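Local structure of sorbitol-6-phosphate dehydrogenase (Erwinia amylovora CFBP1430, 5O3Z) at residues A29-A34 with V237-A242; K129-D134 with G138-I143; H184-G189 with Q232-V237. The protein probably catalyses oxidation of sorbitol 6-phosphate at C2 with a nicotinamide cofactor, as a sorbitol-6-phosphate 2-dehydrogenase of the short-chain dehydrogenase/reductase family. All blocks are in the same frame, centred on the assembly; numbering follows the deposited sequence.

Interaction 1 (A29-A34 with V237-A242); sequences AGYHVA and VLLFYA
A29 and Y31 sit at the turn that leads from helix 17-28 into strand 32-37 of the Rossmann fold, and they meet L239 and A242 of helix 231-242. The apolar part centres on one methyl group. L239 CD2 lies 4.0 Å from A29 CB and 4.4 Å from Y31 CE1, reaching the tyrosine ring obliquely. The CB of L239 is not aimed at the turn; its CG stands beside the backbone N (chi1 -71°), and this swings the branched end across to it. At the far end of the tyrosine, Y31 OH is in van der Waals contact with A242 CB, 3.8 Å away. L26 of helix 17-28 touches both Y31 and L239 and extends the apolar cluster.

The backbone of the turn sets up this pairing. Helix 17-28 ends in a Schellman motif at G30, with its positive phi (97°). The side chains of A29 and Y31, before and after this glycine, both start toward helix 231-242.

The polar part runs through a single water, since no direct hydrogen bond crosses this partly buried contact. The water lies 2.5 Å from Y31 OH and completes the bridge by donating to A242 O, 2.9 Å away.

Interaction 2 (K129-D134 with G138-I143); sequences KLMIRD and GRIIQI
M131 and G138 bring the two backbones closest, with their CA atoms 6.2 Å apart, where helix 106-133 ends and a short loop turns the chain into strand 139-145. This is the closing half of a beta-alpha-beta crossover in the Rossmann fold, joining the neighbouring parallel strands 88-91 and 139-145.

A single side chain carries the buried contact. With CG beside its backbone N (chi1 -82°) and the chain extended beyond it, M131 reaches straight from the helix to the start of the strand. Its SD lies 3.9 Å from G138 CA, using the space that the missing side chain of the glycine leaves. The terminal CE goes further, to 3.5 Å from the backbone atom R139 O, and also meets I140 CG1 at 4.4 Å.

Charged groups lie to the side of the methionine. At the helix end R133 grips D134 side-on: NE is 2.9 Å from OD1, and NH2 bonds OD2. NH1 of R133 forms a second salt bridge, to D80. R139 leaves the strand away from the helix; its NH2 bonds S243 O and its NE makes a weak bond to Y241 O, tying the strand to the end of helix 231-242. Its remaining nitrogen turns back on the chain: R139 NH1 donates to G138 O at 3.1 Å, nearly straight (165°) but from above the carbonyl plane.

Interaction 3 (H184-G189 with Q232-V237); sequences HSLMLG and QDVLNV
L186 and L188 of strand 182-188 meet V234 and V237 of helix 231-242 in a buried contact made by apolar side chains, on one face of the parallel sheet of this Rossmann fold. Helix and strand run nearly antiparallel, at 157°, with axes 10.3 Å apart. The tightest meeting is at L188, whose side chain crosses that of V234 at about a right angle. Both leucine methyls bear on one valine methyl: V234 CG2 is 3.6 Å from L188 CD2 and 3.7 Å from L188 CD1. CG2 makes the closer contact with L188; V234 CG1, anti to the backbone N, lies between L188 CD2 and L186 CD1, 4.3 Å from the latter. L186 CD1 also comes within 4.1 Å of the backbone atom V234 O. The other methyl of L186 serves the next turn of the helix: CD2 lies 3.9 Å from V237 CG1, the two side chains sliding past each other in opposite directions.

Around this first shell, I141 and I143 on strand 139-145 touch L186 and L188 respectively, and I254 of strand 253-256 packs on both L186 and V237. S185, just before L186 in the strand, is held by its OG, which is hydrogen-bonded to T169 OG1 and Q142 OE1, while H184 ND1 is bonded to Q252 N and the H184 ring meets that of Y241 edge-to-face.

The helix has a further neighbour in the second subunit, where V237 packs on F240 of that chain. Along the helix itself, Q232 NE2 donates to OD1 of N236, one turn further on, at 3.1 Å (164°), the acceptor lying in the amide plane of Q232 and the donor 45° out of the carbonyl plane of N236.

Interactions 1 and 3 both use helix 231-242; V237 belongs to both segments but touches the other segment only in interaction 3. Interaction 3 is buried against the sheet, whereas interaction 1 lies nearer the surface and draws on a water. Interaction 2 is also buried, yet it closes a local helix-to-strand connection, while the other two join parts distant in sequence. Its strand, 139-145, neighbours 182-188 of interaction 3 in the sheet. Interaction 2 meets interaction 1 where I141 CD1 packs against helix 231-242, 3.6 Å from L238 O. Interaction 3 rests on leucine and valine methyls, with no hydrogen bond across it; a methionine end against backbone atoms marks interaction 2. Interactions 1 and 3 also border the second subunit.

Interaction 1 (A29-A34 with V237-A242)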
loop_
_atom_site.group_PDB
_atom_site.type_symbol
_atom_site.label_atom_id
_atom_site.label_comp_id
_atom_site.label_asym_id
_atom_site.label_seq_id
_atom_site.Cartn_x
_atom_site.Cartn_y
_atom_site.Cartn_z
ATOM N N ALA A 29 8.943 -4.333 -32.202
ATOM C CA ALA A 29 8.834 -5.621 -31.486
ATOM C C ALA A 29 8.090 -6.711 -32.232
ATOM O O ALA A 29 7.916 -7.821 -31.717
ATOM C CB ALA A 29 8.176 -5.399 -30.138
ATOM N N GLY A 30 7.606 -6.427 -33.452
ATOM C CA GLY A 30 6.896 -7.414 -34.202
ATOM C C GLY A 30 5.381 -7.401 -34.169
ATOM O O GLY A 30 4.774 -8.352 -34.650
ATOM N N TYR A 31 4.758 -6.359 -33.605
ATOM C CA TYR A 31 3.286 -6.273 -33.578
ATOM C C TYR A 31 2.714 -5.639 -34.879
ATOM O O TYR A 31 3.277 -4.677 -35.438
ATOM C CB TYR A 31 2.777 -5.488 -32.315
ATOM C CG TYR A 31 2.913 -6.197 -30.917
ATOM C CD1 TYR A 31 4.099 -6.134 -30.174
ATOM C CD2 TYR A 31 1.822 -6.852 -30.335
ATOM C CE1 TYR A 31 4.184 -6.731 -28.924
ATOM C CE2 TYR A 31 1.903 -7.469 -29.106
ATOM C CZ TYR A 31 3.104 -7.424 -28.414
ATOM O OH TYR A 31 3.147 -8.026 -27.189
ATOM N N HIS A 32 1.540 -6.104 -35.273
ATOM C CA HIS A 32 0.644 -5.271 -36.128
ATOM C C HIS A 32 -0.046 -4.235 -35.235
ATOM O O HIS A 32 -0.462 -4.559 -34.130
ATOM C CB HIS A 32 -0.388 -6.117 -36.832
ATOM C CG HIS A 32 0.151 -6.817 -38.032
ATOM N ND1 HIS A 32 0.945 -7.945 -37.944
ATOM C CD2 HIS A 32 -0.019 -6.568 -39.355
ATOM C CE1 HIS A 32 1.251 -8.345 -39.172
ATOM N NE2 HIS A 32 0.674 -7.526 -40.039
ATOM N N VAL A 33 -0.113 -3.000 -35.687
ATOM C CA VAL A 33 -0.551 -1.921 -34.820
ATOM C C VAL A 33 -1.795 -1.249 -35.406
ATOM O O VAL A 33 -1.824 -0.895 -36.596
ATOM C CB VAL A 33 0.551 -0.901 -34.551
ATOM C CG1 VAL A 33 0.054 0.189 -33.598
ATOM C CG2 VAL A 33 1.783 -1.585 -33.941
ATOM N N ALA A 34 -2.833 -1.141 -34.575
ATOM C CA ALA A 34 -3.995 -0.283 -34.847
ATOM C C ALA A 34 -3.782 1.042 -34.098
ATOM O O ALA A 34 -3.846 1.060 -32.857
ATOM C CB ALA A 34 -5.261 -0.985 -34.410
ATOM N N VAL A 237 8.934 -1.586 -20.085
ATOM C CA VAL A 237 8.055 -2.196 -19.109
ATOM C C VAL A 237 6.753 -2.698 -19.782
ATOM O O VAL A 237 6.257 -3.810 -19.524
ATOM C CB VAL A 237 7.727 -1.159 -18.008
ATOM C CG1 VAL A 237 6.656 -1.663 -17.073
ATOM C CG2 VAL A 237 8.959 -0.746 -17.201
ATOM N N LEU A 238 6.183 -1.839 -20.608
ATOM C CA LEU A 238 5.019 -2.252 -21.401
ATOM C C LEU A 238 5.250 -3.596 -22.107
ATOM O O LEU A 238 4.446 -4.558 -22.013
ATOM C CB LEU A 238 4.640 -1.134 -22.361
ATOM C CG LEU A 238 3.279 -1.310 -23.058
ATOM C CD1 LEU A 238 2.779 0.063 -23.447
ATOM C CD2 LEU A 238 3.370 -2.185 -24.292
ATOM N N LEU A 239 6.400 -3.706 -22.758
ATOM C CA LEU A 239 6.698 -4.916 -23.559
ATOM C C LEU A 239 6.818 -6.131 -22.696
ATOM O O LEU A 239 6.378 -7.227 -23.086
ATOM C CB LEU A 239 7.971 -4.732 -24.358
ATOM C CG LEU A 239 7.914 -3.745 -25.543
ATOM C CD1 LEU A 239 9.288 -3.584 -26.205
ATOM C CD2 LEU A 239 6.850 -4.166 -26.525
ATOM N N PHE A 240 7.345 -5.947 -21.472
ATOM C CA PHE A 240 7.552 -7.085 -20.640
ATOM C C PHE A 240 6.216 -7.551 -20.174
ATOM O O PHE A 240 5.876 -8.744 -20.358
ATOM C CB PHE A 240 8.524 -6.788 -19.463
ATOM C CG PHE A 240 8.566 -7.910 -18.494
ATOM C CD1 PHE A 240 9.113 -9.139 -18.870
ATOM C CD2 PHE A 240 7.908 -7.826 -17.286
ATOM C CE1 PHE A 240 9.085 -10.230 -18.014
ATOM C CE2 PHE A 240 7.875 -8.895 -16.425
ATOM C CZ PHE A 240 8.471 -10.107 -16.788
ATOM N N TYR A 241 5.396 -6.649 -19.580
ATOM C CA TYR A 241 4.046 -7.074 -19.091
ATOM C C TYR A 241 3.060 -7.524 -20.205
ATOM O O TYR A 241 2.141 -8.325 -19.998
ATOM C CB TYR A 241 3.451 -6.076 -18.054
ATOM C CG TYR A 241 4.231 -6.077 -16.701
ATOM C CD1 TYR A 241 3.893 -6.964 -15.691
ATOM C CD2 TYR A 241 5.286 -5.245 -16.474
ATOM C CE1 TYR A 241 4.647 -7.024 -14.483
ATOM C CE2 TYR A 241 5.999 -5.271 -15.276
ATOM C CZ TYR A 241 5.671 -6.139 -14.292
ATOM O OH TYR A 241 6.321 -6.181 -13.078
ATOM N N ALA A 242 3.325 -7.098 -21.419
ATOM C CA ALA A 242 2.521 -7.580 -22.578
ATOM C C ALA A 242 2.955 -8.957 -23.088
ATOM O O ALA A 242 2.204 -9.644 -23.787
ATOM C CB ALA A 242 2.614 -6.551 -23.706
HETATM O O HOH W 1 0.981 -8.506 -26.130
#

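Interaction 2 (K129-D134 with G138-I143)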
loop_
_atom_site.group_PDB
_atom_site.type_symbol
_atom_site.label_atom_id
_atom_site.label_comp_id
_atom_site.label_asym_id
_atom_site.label_seq_id
_atom_site.Cartn_x
_atom_site.Cartn_y
_atom_site.Cartn_z
ATOM N N LYS A 129 -14.084 -8.341 -25.150
ATOM C CA LYS A 129 -15.051 -9.224 -25.822
ATOM C C LYS A 129 -14.398 -9.906 -27.030
ATOM O O LYS A 129 -14.601 -11.103 -27.257
ATOM C CB LYS A 129 -16.253 -8.429 -26.354
ATOM C CG LYS A 129 -17.208 -7.925 -25.302
ATOM C CD LYS A 129 -17.916 -6.673 -25.843
ATOM C CE LYS A 129 -19.343 -6.545 -25.391
ATOM N NZ LYS A 129 -20.204 -7.410 -26.229
ATOM N N LEU A 130 -13.635 -9.154 -27.795
ATOM C CA LEU A 130 -12.913 -9.718 -28.968
ATOM C C LEU A 130 -11.916 -10.774 -28.526
ATOM O O LEU A 130 -11.691 -11.793 -29.238
ATOM C CB LEU A 130 -12.215 -8.635 -29.812
ATOM C CG LEU A 130 -13.117 -7.653 -30.616
ATOM C CD1 LEU A 130 -12.272 -6.614 -31.380
ATOM C CD2 LEU A 130 -14.029 -8.373 -31.592
ATOM N N MET A 131 -11.299 -10.553 -27.363
ATOM C CA MET A 131 -10.229 -11.430 -26.894
ATOM C C MET A 131 -10.853 -12.719 -26.432
ATOM O O MET A 131 -10.315 -13.805 -26.687
ATOM C CB MET A 131 -9.453 -10.767 -25.730
ATOM C CG MET A 131 -8.424 -9.811 -26.182
ATOM S SD MET A 131 -7.829 -8.879 -24.737
ATOM C CE MET A 131 -6.992 -7.521 -25.506
ATOM N N ILE A 132 -11.979 -12.592 -25.748
ATOM C CA ILE A 132 -12.775 -13.699 -25.300
ATOM C C ILE A 132 -13.337 -14.542 -26.429
ATOM O O ILE A 132 -13.246 -15.789 -26.394
ATOM C CB ILE A 132 -13.924 -13.215 -24.393
ATOM C CG1 ILE A 132 -13.308 -12.747 -23.063
ATOM C CG2 ILE A 132 -14.962 -14.298 -24.096
ATOM C CD1 ILE A 132 -14.240 -11.874 -22.260
ATOM N N ARG A 133 -13.891 -13.872 -27.420
ATOM C CA ARG A 133 -14.514 -14.545 -28.574
ATOM C C ARG A 133 -13.538 -15.458 -29.254
ATOM O O ARG A 133 -13.858 -16.587 -29.484
ATOM C CB ARG A 133 -14.985 -13.521 -29.608
ATOM C CG ARG A 133 -15.814 -14.124 -30.755
ATOM C CD ARG A 133 -15.891 -13.151 -31.927
ATOM N NE ARG A 133 -14.588 -12.929 -32.551
ATOM C CZ ARG A 133 -14.266 -11.901 -33.355
ATOM N NH1 ARG A 133 -15.160 -10.975 -33.662
ATOM N NH2 ARG A 133 -13.039 -11.786 -33.861
ATOM N N ASP A 134 -12.355 -14.935 -29.552
ATOM C CA ASP A 134 -11.299 -15.672 -30.262
ATOM C C ASP A 134 -10.374 -16.485 -29.401
ATOM O O ASP A 134 -9.341 -16.912 -29.882
ATOM C CB ASP A 134 -10.408 -14.683 -31.034
ATOM C CG ASP A 134 -11.106 -14.098 -32.246
ATOM O OD1 ASP A 134 -12.204 -14.629 -32.541
ATOM O OD2 ASP A 134 -10.566 -13.132 -32.879
ATOM N N GLY A 138 -5.046 -12.424 -23.714
ATOM C CA GLY A 138 -4.685 -11.056 -24.094
ATOM C C GLY A 138 -4.094 -10.242 -22.956
ATOM O O GLY A 138 -3.919 -10.734 -21.884
ATOM N N ARG A 139 -3.719 -9.009 -23.277
ATOM C CA ARG A 139 -3.167 -8.042 -22.380
ATOM C C ARG A 139 -3.920 -6.700 -22.494
ATOM O O ARG A 139 -4.308 -6.274 -23.597
ATOM C CB ARG A 139 -1.771 -7.829 -22.794
ATOM C CG ARG A 139 -0.957 -9.097 -22.784
ATOM C CD ARG A 139 -0.683 -9.515 -21.373
ATOM N NE ARG A 139 0.227 -10.606 -21.216
ATOM C CZ ARG A 139 -0.097 -11.874 -21.027
ATOM N NH1 ARG A 139 -1.352 -12.302 -21.082
ATOM N NH2 ARG A 139 0.892 -12.774 -20.812
ATOM N N ILE A 140 -4.116 -6.029 -21.368
ATOM C CA ILE A 140 -4.653 -4.695 -21.344
ATOM C C ILE A 140 -3.679 -3.918 -20.483
ATOM O O ILE A 140 -3.438 -4.313 -19.327
ATOM C CB ILE A 140 -6.064 -4.636 -20.755
ATOM C CG1 ILE A 140 -7.072 -5.402 -21.615
ATOM C CG2 ILE A 140 -6.484 -3.188 -20.560
ATOM C CD1 ILE A 140 -8.439 -5.600 -20.986
ATOM N N ILE A 141 -3.126 -2.857 -21.021
ATOM C CA ILE A 141 -2.208 -2.045 -20.257
ATOM C C ILE A 141 -2.661 -0.639 -20.304
ATOM O O ILE A 141 -2.733 -0.046 -21.386
ATOM C CB ILE A 141 -0.778 -2.185 -20.797
ATOM C CG1 ILE A 141 -0.256 -3.593 -20.431
ATOM C CG2 ILE A 141 0.142 -1.143 -20.184
ATOM C CD1 ILE A 141 0.948 -4.036 -21.227
ATOM N N GLN A 142 -2.886 -0.037 -19.121
ATOM C CA GLN A 142 -3.187 1.390 -19.029
ATOM C C GLN A 142 -1.998 2.280 -18.707
ATOM O O GLN A 142 -1.251 2.032 -17.763
ATOM C CB GLN A 142 -4.209 1.616 -17.896
ATOM C CG GLN A 142 -4.865 3.001 -17.905
ATOM C CD GLN A 142 -5.272 3.533 -16.491
ATOM O OE1 GLN A 142 -4.892 2.979 -15.440
ATOM N NE2 GLN A 142 -5.975 4.683 -16.484
ATOM N N ILE A 143 -1.861 3.382 -19.389
ATOM C CA ILE A 143 -0.876 4.415 -19.005
ATOM C C ILE A 143 -1.479 5.248 -17.857
ATOM O O ILE A 143 -2.527 5.824 -18.020
ATOM C CB ILE A 143 -0.528 5.310 -20.179
ATOM C CG1 ILE A 143 -0.042 4.469 -21.391
ATOM C CG2 ILE A 143 0.509 6.312 -19.772
ATOM C CD1 ILE A 143 0.961 3.326 -21.036
#

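Interaction 3 (H184-G189 with Q232-V237)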
loop_
_atom_site.group_PDB
_atom_site.type_symbol
_atom_site.label_atom_id
_atom_site.label_comp_id
_atom_site.label_asym_id
_atom_site.label_seq_id
_atom_site.Cartn_x
_atom_site.Cartn_y
_atom_site.Cartn_z
ATOM N N HIS A 184 -2.880 -4.448 -16.324
ATOM C CA HIS A 184 -1.956 -3.627 -15.528
ATOM C C HIS A 184 -2.101 -2.183 -15.771
ATOM O O HIS A 184 -2.516 -1.769 -16.864
ATOM C CB HIS A 184 -0.515 -3.974 -15.848
ATOM C CG HIS A 184 -0.179 -5.404 -15.626
ATOM N ND1 HIS A 184 -0.107 -5.948 -14.346
ATOM C CD2 HIS A 184 0.045 -6.426 -16.499
ATOM C CE1 HIS A 184 0.114 -7.254 -14.451
ATOM N NE2 HIS A 184 0.225 -7.574 -15.749
ATOM N N SER A 185 -1.732 -1.384 -14.760
ATOM C CA SER A 185 -1.624 0.034 -14.891
ATOM C C SER A 185 -0.162 0.385 -14.667
ATOM O O SER A 185 0.498 -0.123 -13.705
ATOM C CB SER A 185 -2.552 0.723 -13.878
ATOM O OG SER A 185 -3.918 0.691 -14.298
ATOM N N LEU A 186 0.369 1.241 -15.528
ATOM C CA LEU A 186 1.756 1.656 -15.431
ATOM C C LEU A 186 1.831 2.993 -14.824
ATOM O O LEU A 186 1.308 3.943 -15.385
ATOM C CB LEU A 186 2.450 1.704 -16.826
ATOM C CG LEU A 186 2.533 0.450 -17.670
ATOM C CD1 LEU A 186 3.547 0.627 -18.827
ATOM C CD2 LEU A 186 2.866 -0.779 -16.795
ATOM N N MET A 187 2.472 3.107 -13.651
ATOM C CA MET A 187 2.458 4.332 -12.945
ATOM C C MET A 187 3.664 5.150 -13.291
ATOM O O MET A 187 4.713 5.075 -12.666
ATOM C CB MET A 187 2.260 4.069 -11.416
ATOM C CG MET A 187 1.417 2.835 -11.103
ATOM S SD MET A 187 -0.296 2.938 -11.701
ATOM C CE MET A 187 -0.982 4.221 -10.616
ATOM N N LEU A 188 3.551 6.005 -14.280
ATOM C CA LEU A 188 4.723 6.756 -14.752
ATOM C C LEU A 188 5.120 7.877 -13.883
ATOM O O LEU A 188 4.280 8.562 -13.300
ATOM C CB LEU A 188 4.455 7.340 -16.150
ATOM C CG LEU A 188 4.011 6.286 -17.181
ATOM C CD1 LEU A 188 3.942 6.934 -18.535
ATOM C CD2 LEU A 188 4.795 4.988 -17.238
ATOM N N GLY A 189 6.433 8.145 -13.795
ATOM C CA GLY A 189 6.899 9.394 -13.241
ATOM C C GLY A 189 6.730 10.474 -14.306
ATOM O O GLY A 189 6.003 10.277 -15.276
ATOM N N GLN A 232 11.265 5.474 -23.592
ATOM C CA GLN A 232 11.799 4.126 -23.737
ATOM C C GLN A 232 11.597 3.272 -22.463
ATOM O O GLN A 232 11.333 2.081 -22.535
ATOM C CB GLN A 232 13.293 4.171 -24.162
ATOM C CG GLN A 232 13.880 2.802 -24.451
ATOM C CD GLN A 232 13.360 2.219 -25.731
ATOM O OE1 GLN A 232 13.336 2.918 -26.746
ATOM N NE2 GLN A 232 12.945 1.012 -25.712
ATOM N N ASP A 233 11.692 3.893 -21.298
ATOM C CA ASP A 233 11.384 3.138 -20.031
ATOM C C ASP A 233 9.970 2.627 -20.072
ATOM O O ASP A 233 9.695 1.534 -19.768
ATOM C CB ASP A 233 11.536 4.036 -18.817
ATOM C CG ASP A 233 12.862 4.680 -18.726
ATOM O OD1 ASP A 233 13.895 3.972 -18.863
ATOM O OD2 ASP A 233 12.866 5.879 -18.501
ATOM N N VAL A 234 9.059 3.456 -20.550
ATOM C CA VAL A 234 7.682 3.044 -20.660
ATOM C C VAL A 234 7.507 1.837 -21.544
ATOM O O VAL A 234 6.894 0.827 -21.174
ATOM C CB VAL A 234 6.788 4.217 -21.135
ATOM C CG1 VAL A 234 5.332 3.785 -21.213
ATOM C CG2 VAL A 234 6.889 5.404 -20.187
ATOM N N LEU A 235 8.040 1.967 -22.771
ATOM C CA LEU A 235 8.053 0.903 -23.747
ATOM C C LEU A 235 8.604 -0.395 -23.206
ATOM O O LEU A 235 7.979 -1.436 -23.341
ATOM C CB LEU A 235 8.813 1.408 -25.003
ATOM C CG LEU A 235 8.874 0.479 -26.220
ATOM C CD1 LEU A 235 7.484 0.109 -26.723
ATOM C CD2 LEU A 235 9.665 1.166 -27.330
ATOM N N ASN A 236 9.728 -0.300 -22.468
ATOM C CA ASN A 236 10.430 -1.478 -21.929
ATOM C C ASN A 236 9.531 -2.282 -21.075
ATOM O O ASN A 236 9.299 -3.484 -21.323
ATOM C CB ASN A 236 11.720 -1.032 -21.195
ATOM C CG ASN A 236 12.855 -0.684 -22.177
ATOM O OD1 ASN A 236 12.764 -1.026 -23.360
ATOM N ND2 ASN A 236 13.916 0.026 -21.698
ATOM N N VAL A 237 8.934 -1.586 -20.085
ATOM C CA VAL A 237 8.055 -2.196 -19.109
ATOM C C VAL A 237 6.753 -2.698 -19.782
ATOM O O VAL A 237 6.257 -3.810 -19.524
ATOM C CB VAL A 237 7.727 -1.159 -18.008
ATOM C CG1 VAL A 237 6.656 -1.663 -17.073
ATOM C CG2 VAL A 237 8.959 -0.746 -17.201
#